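PDB 5MPT: citrinin polyketide synthase from Monascus purpureus, which builds the polyketide precursor of the mycotoxin citrinin from malonyl-CoA units, the piece described here being its C-methyltransferase domain with bound S-adenosyl-L-homocysteine. Local coordinates for residues A[206-211]-A[278-283]; A[223-228]-A[257-262]; A[240-245]-A[264-269]. All blocks are in the same frame, centred on the assembly; numbering follows the deposited sequence.

Contact 1: A[206-211]-A[278-283]; sequences EPLRIL and SQHIIL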
loop_
_atom_site.group_PDB
_atom_site.type_symbol
_atom_site.label_atom_id
_atom_site.label_comp_id
_atom_site.label_asym_id
_atom_site.label_seq_id
_atom_site.Cartn_x
_atom_site.Cartn_y
_atom_site.Cartn_z
ATOM N N GLU A 206 -29.666 11.769 10.012
ATOM C CA GLU A 206 -28.641 11.220 10.875
ATOM C C GLU A 206 -27.374 10.936 10.080
ATOM O O GLU A 206 -27.445 10.561 8.910
ATOM C CB GLU A 206 -29.115 9.930 11.505
ATOM C CG GLU A 206 -30.273 10.134 12.463
ATOM C CD GLU A 206 -30.927 8.829 12.860
ATOM O OE1 GLU A 206 -31.256 8.016 11.964
ATOM O OE2 GLU A 206 -31.120 8.616 14.070
ATOM N N PRO A 207 -26.210 11.036 10.715
ATOM C CA PRO A 207 -24.951 10.963 9.969
ATOM C C PRO A 207 -24.500 9.549 9.676
ATOM O O PRO A 207 -24.716 8.604 10.448
ATOM C CB PRO A 207 -23.951 11.651 10.900
ATOM C CG PRO A 207 -24.486 11.345 12.271
ATOM C CD PRO A 207 -25.986 11.313 12.137
ATOM N N LEU A 208 -23.862 9.440 8.523
ATOM C CA LEU A 208 -23.032 8.304 8.182
ATOM C C LEU A 208 -21.692 8.498 8.876
ATOM O O LEU A 208 -21.066 9.557 8.756
ATOM C CB LEU A 208 -22.879 8.225 6.667
ATOM C CG LEU A 208 -22.288 6.959 6.066
ATOM C CD1 LEU A 208 -23.160 5.786 6.396
ATOM C CD2 LEU A 208 -22.164 7.128 4.519
ATOM N N ARG A 209 -21.300 7.523 9.672
ATOM C CA ARG A 209 -20.073 7.601 10.442
ATOM C C ARG A 209 -19.014 6.758 9.760
ATOM O O ARG A 209 -19.151 5.532 9.638
ATOM C CB ARG A 209 -20.323 7.164 11.885
ATOM C CG ARG A 209 -21.406 8.020 12.540
ATOM C CD ARG A 209 -21.621 7.730 14.033
ATOM N NE ARG A 209 -22.299 8.868 14.666
ATOM C CZ ARG A 209 -23.463 8.823 15.299
ATOM N NH1 ARG A 209 -24.120 7.676 15.448
ATOM N NH2 ARG A 209 -23.958 9.946 15.812
ATOM N N ILE A 210 -17.970 7.435 9.306
ATOM C CA ILE A 210 -16.876 6.845 8.544
ATOM C C ILE A 210 -15.592 7.098 9.311
ATOM O O ILE A 210 -15.316 8.238 9.707
ATOM C CB ILE A 210 -16.767 7.451 7.133
ATOM C CG1 ILE A 210 -18.101 7.341 6.413
ATOM C CG2 ILE A 210 -15.604 6.781 6.370
ATOM C CD1 ILE A 210 -18.110 7.997 4.996
ATOM N N LEU A 211 -14.813 6.045 9.526
ATOM C CA LEU A 211 -13.527 6.166 10.199
ATOM C C LEU A 211 -12.441 5.619 9.288
ATOM O O LEU A 211 -12.528 4.476 8.824
ATOM C CB LEU A 211 -13.532 5.431 11.536
ATOM C CG LEU A 211 -12.289 5.626 12.424
ATOM C CD1 LEU A 211 -12.724 5.701 13.896
ATOM C CD2 LEU A 211 -11.309 4.512 12.192
ATOM N N SER A 278 -19.501 1.863 16.651
ATOM C CA SER A 278 -19.774 3.265 16.408
ATOM C C SER A 278 -19.807 3.632 14.942
ATOM O O SER A 278 -20.511 4.576 14.578
ATOM C CB SER A 278 -18.749 4.154 17.105
ATOM O OG SER A 278 -17.445 3.898 16.632
ATOM N N GLN A 279 -19.094 2.905 14.087
ATOM C CA GLN A 279 -18.891 3.325 12.716
ATOM C C GLN A 279 -19.655 2.480 11.695
ATOM O O GLN A 279 -19.736 1.250 11.822
ATOM C CB GLN A 279 -17.390 3.260 12.366
ATOM C CG GLN A 279 -16.487 4.007 13.255
ATOM C CD GLN A 279 -16.795 5.488 13.348
ATOM O OE1 GLN A 279 -16.883 6.200 12.362
ATOM N NE2 GLN A 279 -16.967 5.951 14.574
ATOM N N HIS A 280 -20.198 3.149 10.665
ATOM C CA HIS A 280 -20.793 2.467 9.510
ATOM C C HIS A 280 -19.741 1.891 8.582
ATOM O O HIS A 280 -19.919 0.791 8.041
ATOM C CB HIS A 280 -21.655 3.430 8.688
ATOM C CG HIS A 280 -22.871 3.905 9.409
ATOM N ND1 HIS A 280 -22.879 5.064 10.154
ATOM C CD2 HIS A 280 -24.117 3.387 9.495
ATOM C CE1 HIS A 280 -24.085 5.239 10.670
ATOM N NE2 HIS A 280 -24.845 4.228 10.294
ATOM N N ILE A 281 -18.640 2.612 8.406
ATOM C CA ILE A 281 -17.621 2.320 7.404
ATOM C C ILE A 281 -16.254 2.547 8.007
ATOM O O ILE A 281 -15.984 3.613 8.575
ATOM C CB ILE A 281 -17.789 3.214 6.161
ATOM C CG1 ILE A 281 -19.190 3.090 5.614
ATOM C CG2 ILE A 281 -16.753 2.881 5.118
ATOM C CD1 ILE A 281 -19.450 4.083 4.475
ATOM N N ILE A 282 -15.382 1.557 7.879
ATOM C CA ILE A 282 -13.966 1.749 8.131
ATOM C C ILE A 282 -13.220 1.610 6.814
ATOM O O ILE A 282 -13.323 0.588 6.130
ATOM C CB ILE A 282 -13.432 0.784 9.191
ATOM C CG1 ILE A 282 -14.048 1.200 10.517
ATOM C CG2 ILE A 282 -11.878 0.841 9.279
ATOM C CD1 ILE A 282 -13.815 0.269 11.615
ATOM N N LEU A 283 -12.529 2.676 6.456
ATOM C CA LEU A 283 -11.611 2.746 5.326
ATOM C C LEU A 283 -10.193 2.492 5.813
ATOM O O LEU A 283 -9.815 3.011 6.856
ATOM C CB LEU A 283 -11.704 4.126 4.680
ATOM C CG LEU A 283 -13.053 4.523 4.077
ATOM C CD1 LEU A 283 -12.955 5.878 3.392
ATOM C CD2 LEU A 283 -13.561 3.472 3.116
HETATM O O HOH W 1 -23.080 4.673 15.389
HETATM O O HOH W 2 -16.676 8.780 12.368
#
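The imidazole of His280 has Leu208 CD1 over one face, in a CH-pi contact 3.9 Å from the ring centroid and offset toward the rim. At its edge runs the backbone of Arg209, whose CA lies in the ring plane while Arg209 N donates to His280 ND1 (3.0 Å, N-H...N angle 172°), from a position tilted 25° out of that plane. The other ring nitrogen, NE2, is bound to Ser10 O, fixing the ring's rotation from both ends.

Arg209 O is gripped twice, by His280 N at 2.8 Å and by Ile281 N, where the chain turns its corner. Beyond it the parallel ladder is regular, with Leu211 N donating to Ile281 O (2.9 Å) and Leu283 N to Leu211 O. Ile210 and Ile281 lie side by side on one sheet face, Ile210 CG1 4.0 Å from Ile281 CD1. Gln279, bent at chi2 (-58°), crosses the Leu211 side chain at about a right angle, its CG and amide against Leu211 CB. Gln279 NE2 donates to Ser278 OG, itself bonded to Leu275 O.

The extended Arg209 chain carries NE to a salt bridge with Glu236 on the adjacent strand and NH1 to Leu7 O. With ND1 accepting a backbone N-H and NE2 facing a carbonyl oxygen, His280 is probably a neutral imidazole protonated on NE2, tying this corner to strand 208-213 and the N-terminal segment.

Contact 2: A[223-228]-A[257-262]; sequences KMLPLL and YPFMKF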
loop_
_atom_site.group_PDB
_atom_site.type_symbol
_atom_site.label_atom_id
_atom_site.label_comp_id
_atom_site.label_asym_id
_atom_site.label_seq_id
_atom_site.Cartn_x
_atom_site.Cartn_y
_atom_site.Cartn_z
ATOM N N LYS A 223 -9.372 12.560 -1.522
ATOM C CA LYS A 223 -10.492 12.312 -2.414
ATOM C C LYS A 223 -11.823 12.144 -1.691
ATOM O O LYS A 223 -12.866 12.530 -2.237
ATOM C CB LYS A 223 -10.218 11.061 -3.246
ATOM C CG LYS A 223 -8.947 11.157 -4.100
ATOM C CD LYS A 223 -8.902 12.394 -4.987
ATOM C CE LYS A 223 -9.931 12.313 -6.076
ATOM N NZ LYS A 223 -9.601 11.191 -7.006
ATOM N N MET A 224 -11.821 11.567 -0.487
ATOM C CA MET A 224 -13.083 11.273 0.181
ATOM C C MET A 224 -13.783 12.549 0.630
ATOM O O MET A 224 -15.018 12.642 0.574
ATOM C CB MET A 224 -12.827 10.353 1.366
ATOM C CG MET A 224 -12.313 8.980 0.978
ATOM S SD MET A 224 -13.484 8.105 -0.060
ATOM C CE MET A 224 -12.467 7.197 -1.204
ATOM N N LEU A 225 -13.017 13.539 1.081
ATOM C CA LEU A 225 -13.630 14.720 1.689
ATOM C C LEU A 225 -14.378 15.547 0.661
ATOM O O LEU A 225 -15.556 15.866 0.902
ATOM C CB LEU A 225 -12.563 15.547 2.414
ATOM C CG LEU A 225 -12.127 15.091 3.813
ATOM C CD1 LEU A 225 -12.090 13.573 3.932
ATOM C CD2 LEU A 225 -10.782 15.684 4.171
ATOM N N PRO A 226 -13.778 15.941 -0.472
ATOM C CA PRO A 226 -14.559 16.612 -1.525
ATOM C C PRO A 226 -15.725 15.783 -1.998
ATOM O O PRO A 226 -16.792 16.333 -2.316
ATOM C CB PRO A 226 -13.530 16.821 -2.645
ATOM C CG PRO A 226 -12.229 16.777 -1.982
ATOM C CD PRO A 226 -12.355 15.835 -0.838
ATOM N N LEU A 227 -15.546 14.462 -2.074
ATOM C CA LEU A 227 -16.662 13.594 -2.439
ATOM C C LEU A 227 -17.829 13.752 -1.466
ATOM O O LEU A 227 -18.974 13.924 -1.886
ATOM C CB LEU A 227 -16.203 12.137 -2.496
ATOM C CG LEU A 227 -17.349 11.151 -2.776
ATOM C CD1 LEU A 227 -17.914 11.369 -4.177
ATOM C CD2 LEU A 227 -16.934 9.707 -2.595
ATOM N N LEU A 228 -17.563 13.662 -0.162
ATOM C CA LEU A 228 -18.651 13.773 0.809
ATOM C C LEU A 228 -19.229 15.186 0.835
ATOM O O LEU A 228 -20.428 15.373 1.065
ATOM C CB LEU A 228 -18.143 13.371 2.189
ATOM C CG LEU A 228 -17.696 11.910 2.284
ATOM C CD1 LEU A 228 -16.815 11.670 3.484
ATOM C CD2 LEU A 228 -18.922 11.031 2.349
ATOM N N TYR A 257 -13.191 21.340 5.945
ATOM C CA TYR A 257 -14.389 20.519 5.975
ATOM C C TYR A 257 -14.922 20.437 7.403
ATOM O O TYR A 257 -14.181 20.028 8.308
ATOM C CB TYR A 257 -14.086 19.136 5.423
ATOM C CG TYR A 257 -13.458 19.165 4.044
ATOM C CD1 TYR A 257 -14.245 19.190 2.898
ATOM C CD2 TYR A 257 -12.085 19.172 3.888
ATOM C CE1 TYR A 257 -13.686 19.219 1.647
ATOM C CE2 TYR A 257 -11.512 19.197 2.619
ATOM C CZ TYR A 257 -12.318 19.222 1.508
ATOM O OH TYR A 257 -11.766 19.249 0.238
ATOM N N PRO A 258 -16.176 20.828 7.656
ATOM C CA PRO A 258 -16.664 20.895 9.039
ATOM C C PRO A 258 -17.135 19.564 9.593
ATOM O O PRO A 258 -17.418 19.481 10.798
ATOM C CB PRO A 258 -17.832 21.874 8.929
ATOM C CG PRO A 258 -18.419 21.551 7.588
ATOM C CD PRO A 258 -17.238 21.192 6.697
ATOM N N PHE A 259 -17.240 18.536 8.754
ATOM C CA PHE A 259 -17.670 17.214 9.173
ATOM C C PHE A 259 -16.504 16.342 9.640
ATOM O O PHE A 259 -16.662 15.122 9.752
ATOM C CB PHE A 259 -18.431 16.518 8.034
ATOM C CG PHE A 259 -17.652 16.420 6.720
ATOM C CD1 PHE A 259 -16.609 15.514 6.577
ATOM C CD2 PHE A 259 -17.983 17.218 5.640
ATOM C CE1 PHE A 259 -15.903 15.415 5.393
ATOM C CE2 PHE A 259 -17.284 17.123 4.443
ATOM C CZ PHE A 259 -16.238 16.220 4.321
ATOM N N MET A 260 -15.354 16.933 9.943
ATOM C CA MET A 260 -14.147 16.166 10.218
ATOM C C MET A 260 -13.877 16.067 11.710
ATOM O O MET A 260 -14.051 17.034 12.457
ATOM C CB MET A 260 -12.932 16.791 9.530
ATOM C CG MET A 260 -12.978 16.705 8.027
ATOM S SD MET A 260 -12.990 15.019 7.375
ATOM C CE MET A 260 -11.395 14.445 7.954
ATOM N N LYS A 261 -13.455 14.881 12.124
ATOM C CA LYS A 261 -12.808 14.651 13.399
ATOM C C LYS A 261 -11.429 14.079 13.081
ATOM O O LYS A 261 -11.245 13.423 12.051
ATOM C CB LYS A 261 -13.619 13.685 14.284
ATOM C CG LYS A 261 -15.140 13.977 14.397
ATOM C CD LYS A 261 -15.472 15.292 15.104
ATOM C CE LYS A 261 -15.151 15.260 16.592
ATOM N NZ LYS A 261 -15.481 16.556 17.264
ATOM N N PHE A 262 -10.447 14.349 13.946
ATOM C CA PHE A 262 -9.080 13.865 13.775
ATOM C C PHE A 262 -8.590 13.244 15.081
ATOM O O PHE A 262 -8.761 13.837 16.150
ATOM C CB PHE A 262 -8.109 15.001 13.386
ATOM C CG PHE A 262 -8.507 15.753 12.165
ATOM C CD1 PHE A 262 -9.474 16.748 12.230
ATOM C CD2 PHE A 262 -7.915 15.477 10.948
ATOM C CE1 PHE A 262 -9.843 17.447 11.096
ATOM C CE2 PHE A 262 -8.284 16.169 9.827
ATOM C CZ PHE A 262 -9.248 17.156 9.902
#
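Leu225, on helix 221-231, faces the type I turn Tyr257–Met260 that leads into strand 260-264, its CA 7.3 Å from that of Tyr257, and no hydrogen bond joins the two segments. The helix is kinked at Pro226, whose nitrogen has no bond to the preceding turn.

Leu225 is the side chain about which the others gather. Its CB sits almost exactly above the middle of the Tyr257 ring, 3.7 Å from the centroid and only 7° off the ring normal, a CH-pi contact over the face. On the same side the CD2 branch lies just beyond the rim, 3.7 Å from Tyr257 CD2, while CG and CD1 meet the thioether of Met260, with Leu225 CG 3.7 Å from Met260 SD. In the conformer described, one of two, Met260 is bent at chi2 and chi3 and crosses Leu225 at about a right angle, so the thioether contact is less certain than the others.

Phe259 approaches differently. Its CG lies between the backbone N and the carbonyl carbon (chi1 56°), and the ring turns its edge to the helix: Leu225 CA lies in the ring plane, and Leu225 O is near that plane, 3.5 Å from Phe259 CZ. One face of this ring receives Tyr257 CB, so the turn's two aromatic residues pack against each other as well as the helix. Phe259 CZ also reaches Leu228 CB, at 4.0 Å. Pro226 CG touches Tyr257 OH (3.4 Å).

The cluster joins a helix to the margin of the sheet. Phe254 adds to the packing on Leu225; Leu228 and Met260 both touch Tyr237 of strand 235-241, to which strand 260-264 is hydrogen-bonded, and Met224 packs on helix 181-198.

Contact 3: A[240-245]-A[264-269]; sequences TDLSSS and VVNIES. With SAH (S-adenosyl-L-homocysteine), chain B.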
loop_
_atom_site.group_PDB
_atom_site.type_symbol
_atom_site.label_atom_id
_atom_site.label_comp_id
_atom_site.label_asym_id
_atom_site.label_seq_id
_atom_site.Cartn_x
_atom_site.Cartn_y
_atom_site.Cartn_z
ATOM N N THR A 240 -7.836 9.020 11.098
ATOM C CA THR A 240 -6.946 8.545 12.152
ATOM C C THR A 240 -5.679 7.920 11.579
ATOM O O THR A 240 -5.602 7.565 10.398
ATOM C CB THR A 240 -7.656 7.526 13.049
ATOM O OG1 THR A 240 -7.647 6.234 12.439
ATOM C CG2 THR A 240 -9.101 7.936 13.338
ATOM N N ASP A 241 -4.667 7.800 12.444
ATOM C CA ASP A 241 -3.393 7.175 12.090
ATOM C C ASP A 241 -2.641 6.926 13.380
ATOM O O ASP A 241 -2.937 7.526 14.407
ATOM C CB ASP A 241 -2.537 8.056 11.162
ATOM C CG ASP A 241 -1.432 7.272 10.432
ATOM O OD1 ASP A 241 -1.624 6.805 9.289
ATOM O OD2 ASP A 241 -0.339 7.128 10.994
ATOM N N LEU A 242 -1.655 6.041 13.296
ATOM C CA LEU A 242 -0.739 5.860 14.405
ATOM C C LEU A 242 0.094 7.109 14.659
ATOM O O LEU A 242 0.498 7.347 15.801
ATOM C CB LEU A 242 0.189 4.671 14.122
ATOM C CG LEU A 242 1.023 4.201 15.340
ATOM C CD1 LEU A 242 0.142 3.754 16.487
ATOM C CD2 LEU A 242 1.921 3.049 14.941
ATOM N N SER A 243 0.388 7.891 13.616
ATOM C CA SER A 243 1.326 9.009 13.698
ATOM C C SER A 243 0.619 10.299 14.099
ATOM O O SER A 243 -0.274 10.768 13.393
ATOM C CB SER A 243 2.032 9.199 12.357
ATOM O OG SER A 243 2.564 10.507 12.244
ATOM N N SER A 244 1.032 10.900 15.220
ATOM C CA SER A 244 0.368 12.133 15.649
ATOM C C SER A 244 0.793 13.328 14.804
ATOM O O SER A 244 0.012 14.273 14.642
ATOM C CB SER A 244 0.648 12.416 17.125
ATOM O OG SER A 244 1.896 11.864 17.490
ATOM N N SER A 245 2.011 13.313 14.261
ATOM C CA SER A 245 2.428 14.399 13.379
ATOM C C SER A 245 1.594 14.414 12.103
ATOM O O SER A 245 1.100 15.466 11.683
ATOM C CB SER A 245 3.920 14.285 13.050
ATOM O OG SER A 245 4.217 13.115 12.317
ATOM N N VAL A 264 -5.549 10.141 16.851
ATOM C CA VAL A 264 -4.541 9.081 16.799
ATOM C C VAL A 264 -5.180 7.765 17.227
ATOM O O VAL A 264 -5.724 7.658 18.334
ATOM C CB VAL A 264 -3.348 9.419 17.713
ATOM C CG1 VAL A 264 -2.308 8.303 17.675
ATOM C CG2 VAL A 264 -2.712 10.751 17.308
ATOM N N VAL A 265 -5.100 6.749 16.371
ATOM C CA VAL A 265 -5.693 5.447 16.662
ATOM C C VAL A 265 -4.741 4.366 16.183
ATOM O O VAL A 265 -4.278 4.400 15.038
ATOM C CB VAL A 265 -7.073 5.262 16.005
ATOM C CG1 VAL A 265 -7.569 3.819 16.201
ATOM C CG2 VAL A 265 -8.049 6.265 16.557
ATOM N N ASN A 266 -4.464 3.404 17.046
ATOM C CA ASN A 266 -3.612 2.269 16.717
ATOM C C ASN A 266 -4.495 1.073 16.392
ATOM O O ASN A 266 -5.296 0.640 17.237
ATOM C CB ASN A 266 -2.689 1.963 17.893
ATOM C CG ASN A 266 -1.697 0.859 17.602
ATOM O OD1 ASN A 266 -1.858 0.059 16.692
ATOM N ND2 ASN A 266 -0.686 0.770 18.461
ATOM N N ILE A 267 -4.421 0.620 15.138
ATOM C CA ILE A 267 -5.165 -0.539 14.648
ATOM C C ILE A 267 -5.008 -1.742 15.551
ATOM O O ILE A 267 -5.948 -2.541 15.683
ATOM C CB ILE A 267 -4.713 -0.875 13.217
ATOM C CG1 ILE A 267 -5.032 0.295 12.291
ATOM C CG2 ILE A 267 -5.322 -2.203 12.729
ATOM C CD1 ILE A 267 -4.297 0.280 10.948
ATOM N N GLU A 268 -3.829 -1.902 16.187
ATOM C CA GLU A 268 -3.561 -3.089 16.999
ATOM C C GLU A 268 -4.203 -3.016 18.374
ATOM O O GLU A 268 -4.321 -4.054 19.037
ATOM C CB GLU A 268 -2.047 -3.302 17.182
ATOM C CG GLU A 268 -1.346 -3.580 15.875
ATOM C CD GLU A 268 0.079 -4.087 16.025
ATOM O OE1 GLU A 268 0.491 -4.408 17.173
ATOM O OE2 GLU A 268 0.780 -4.167 14.997
ATOM N N SER A 269 -4.605 -1.814 18.820
ATOM C CA SER A 269 -5.152 -1.645 20.169
ATOM C C SER A 269 -6.614 -2.076 20.262
ATOM O O SER A 269 -7.388 -1.897 19.339
ATOM C CB SER A 269 -5.068 -0.189 20.599
ATOM O OG SER A 269 -3.728 0.242 20.691
HETATM N N SAH B . -3.088 5.297 3.778
HETATM C CA SAH B . -1.670 5.750 3.659
HETATM C CB SAH B . -0.740 4.936 2.767
HETATM C CG SAH B . -0.288 3.612 3.356
HETATM S SD SAH B . 1.108 3.984 4.473
HETATM C C SAH B . -1.692 7.207 3.119
HETATM O O SAH B . -0.634 7.886 3.509
HETATM O OXT SAH B . -2.549 7.652 2.396
HETATM C "C5'" SAH B . 0.660 3.081 5.979
HETATM C "C4'" SAH B . 0.072 4.050 6.983
HETATM O "O4'" SAH B . -0.375 3.231 8.085
HETATM C "C3'" SAH B . 1.056 5.074 7.563
HETATM O "O3'" SAH B . 0.383 6.330 7.590
HETATM C "C2'" SAH B . 1.343 4.534 8.975
HETATM O "O2'" SAH B . 1.591 5.573 9.921
HETATM C "C1'" SAH B . 0.028 3.831 9.291
HETATM N N9 SAH B . 0.090 2.787 10.306
HETATM C C8 SAH B . 1.064 1.843 10.494
HETATM N N7 SAH B . 0.864 1.063 11.529
HETATM C C5 SAH B . -0.327 1.531 12.067
HETATM C C6 SAH B . -1.087 1.134 13.184
HETATM N N6 SAH B . -0.729 0.155 14.025
HETATM N N1 SAH B . -2.225 1.809 13.434
HETATM C C2 SAH B . -2.578 2.812 12.623
HETATM N N3 SAH B . -1.952 3.275 11.541
HETATM C C4 SAH B . -0.818 2.588 11.318
HETATM O O HOH W 3 -5.486 4.630 12.413
#
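Leu242 and Asn266 lie side by side and point the same way, Leu242 CD1 resting 3.6 Å from Asn266 CG, and together they border the adenine of S-adenosyl-L-homocysteine. Leu242 presents CB and CD2 to the purine, with CB 3.6 Å from SAH N3. Asn266 meets its amino end, OD1 accepting from SAH N6 at 2.9 Å. The same OD1 takes Glu268 N from above its carbonyl plane, an Asx turn that holds the amide in position. One residue on, the backbone N of Ile267 donates to SAH N1 (3.0 Å, 165°), and its CG1 and CD1 pack on the adjoining ring atoms.

Asp241 turns its carboxylate to the ribose, CG lying opposite its own backbone N (chi1 -162°). Each oxygen accepts one hydroxyl, SAH O3' on Asp241 OD1 and SAH O2' on OD2. The anti lone pair of OD2 also receives Ser243 N, a second Asx turn, just where Ser243 caps helix 244-253.

Between the segments themselves, Val265 N bonds to Asp241 O at 3.0 Å, with the donor well above the carbonyl plane. Thr240 and Val265 cross obliquely, the threonine CB 3.7 Å from Val265 CG2; a water links Thr240 OG1 with Val265 O, and OG1 is also bonded to Glu212 O.

An acidic residue at the end of the second strand gripping both ribose hydroxyls, with the adenine read by the loop after the third, is the signature of the Rossmann-like class I methyltransferase cofactor site.

Overall arrangement
All three contacts belong to the Rossmann-like methyltransferase domain and reach one seven-stranded mixed sheet. Contact 1 joins its central neighbours, strands 208-213 and 279-285, and encloses the other two along the chain; within that span the segments of contacts 2 and 3 alternate. Contact 2 lies about 12 Å from contact 1, centre to centre, and touches it where Ile210 meets Leu228 and Leu283 meets Met224, joining helix 221-231 to the core of the sheet. Contact 3 lies about 17 Å from contact 1 and 18 Å from contact 2, at the C-terminal strand ends, where the cofactor product binds. Leu211 of contact 1 packs on Thr240 of contact 3, linking the core to the strand that ends at the ligand.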